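Local coordinates for protein transmembrane oligosaccharyl transferase (PDB 3WAJ) that belongs to the STT3 family of membrane-embedded oligosaccharyl transferases, with a helical N-terminal part of the GT-C class and a zinc ion in the model, at residues E56-I59 with H60-H64. Residues are numbered along the deposited sequence; the frame is centred on the assembly and turned at random.
Sequences ENTI and HNFPH
A chi1 of 180° swings the Asn57 carboxamide away from its backbone N, and -58° at Asn61 folds that side chain back beside its own N, so that two carboxamides one helical turn apart meet where helix 47-60 ends. The planes of the two amides are turned 47° against each other, and ND2 of Asn61 lies 3.0 Å from OD1 of Asn57 and 2.8 Å from O of Asn57, both weak, bent hydrogen bonds. The same carbonyl oxygen also takes the straighter bond from Asn61 N at 3.1 Å, so backbone and side chain of Asn61 share one acceptor. A regular helical bond precedes it, His60 N to Glu56 O at 3.2 Å. Beyond Asn61, where the chain leaves helical geometry, Phe62 N reaches back to Ile59 O (3.2 Å) from above the carbonyl plane, and the Phe62 ring has Thr58 O at its edge. The chain then curls round Thr58, whose CG2 is 3.4 Å from His64 O. Buried Asn57 gives its ND2 to Tyr524 O and Gln526 O. Asn61 ND2, with Leu525 O as third acceptor for two hydrogens, probably shares one between its weak bonds to Asn57 and turns the other to Leu525.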
# COMPACT_ATOMS: atom_id res chain seq x y z
N GLU A 56 11.09 -9.00 12.48
CA GLU A 56 12.27 -8.64 13.25
C GLU A 56 11.95 -8.53 14.75
O GLU A 56 12.66 -9.06 15.60
CB GLU A 56 12.79 -7.29 12.74
CG GLU A 56 14.25 -6.97 13.03
CD GLU A 56 14.81 -5.94 12.05
OE1 GLU A 56 14.05 -5.46 11.19
OE2 GLU A 56 16.01 -5.61 12.13
N ASN A 57 10.87 -7.83 15.06
CA ASN A 57 10.44 -7.67 16.44
C ASN A 57 9.97 -9.01 17.04
O ASN A 57 10.23 -9.31 18.20
CB ASN A 57 9.33 -6.62 16.53
CG ASN A 57 8.84 -6.42 17.93
OD1 ASN A 57 8.20 -7.30 18.50
ND2 ASN A 57 9.13 -5.25 18.51
N THR A 58 9.27 -9.79 16.24
CA THR A 58 8.78 -11.09 16.69
C THR A 58 9.93 -12.06 16.91
O THR A 58 9.92 -12.83 17.87
CB THR A 58 7.81 -11.67 15.67
OG1 THR A 58 6.75 -10.73 15.43
CG2 THR A 58 7.24 -12.99 16.19
N ILE A 59 10.91 -12.04 16.01
CA ILE A 59 12.06 -12.91 16.17
C ILE A 59 12.70 -12.61 17.53
O ILE A 59 12.93 -13.53 18.32
CB ILE A 59 13.10 -12.76 15.04
CG1 ILE A 59 12.61 -13.45 13.75
CG2 ILE A 59 14.42 -13.36 15.46
CD1 ILE A 59 13.57 -13.28 12.53
N HIS A 60 12.94 -11.34 17.81
CA HIS A 60 13.53 -10.91 19.07
C HIS A 60 12.75 -11.38 20.30
O HIS A 60 13.35 -11.78 21.30
CB HIS A 60 13.68 -9.40 19.10
CG HIS A 60 14.41 -8.89 20.30
ND1 HIS A 60 15.79 -8.82 20.36
CD2 HIS A 60 13.96 -8.44 21.49
CE1 HIS A 60 16.15 -8.33 21.54
NE2 HIS A 60 15.06 -8.10 22.24
N ASN A 61 11.42 -11.30 20.24
CA ASN A 61 10.57 -11.64 21.37
C ASN A 61 9.93 -13.04 21.25
O ASN A 61 8.88 -13.32 21.84
CB ASN A 61 9.47 -10.58 21.55
CG ASN A 61 10.03 -9.19 21.75
OD1 ASN A 61 10.64 -8.90 22.79
ND2 ASN A 61 9.80 -8.31 20.77
N PHE A 62 10.57 -13.92 20.49
CA PHE A 62 9.98 -15.20 20.11
C PHE A 62 9.63 -16.09 21.32
O PHE A 62 10.42 -16.24 22.26
CB PHE A 62 10.90 -15.94 19.12
CG PHE A 62 10.17 -16.92 18.25
CD1 PHE A 62 10.16 -18.28 18.55
CD2 PHE A 62 9.46 -16.49 17.13
CE1 PHE A 62 9.48 -19.18 17.75
CE2 PHE A 62 8.77 -17.39 16.32
CZ PHE A 62 8.78 -18.74 16.63
N PRO A 63 8.44 -16.71 21.28
CA PRO A 63 7.49 -16.67 20.17
C PRO A 63 6.36 -15.66 20.36
O PRO A 63 5.25 -15.91 19.89
CB PRO A 63 6.87 -18.07 20.22
CG PRO A 63 6.74 -18.29 21.72
CD PRO A 63 7.98 -17.65 22.33
N HIS A 64 6.62 -14.55 21.04
CA HIS A 64 5.56 -13.56 21.20
C HIS A 64 5.62 -12.53 20.08
O HIS A 64 6.67 -12.33 19.47
CB HIS A 64 5.64 -12.90 22.57
CG HIS A 64 5.68 -13.87 23.71
ND1 HIS A 64 4.53 -14.37 24.29
CD2 HIS A 64 6.72 -14.44 24.36
CE1 HIS A 64 4.87 -15.20 25.26
NE2 HIS A 64 6.19 -15.26 25.32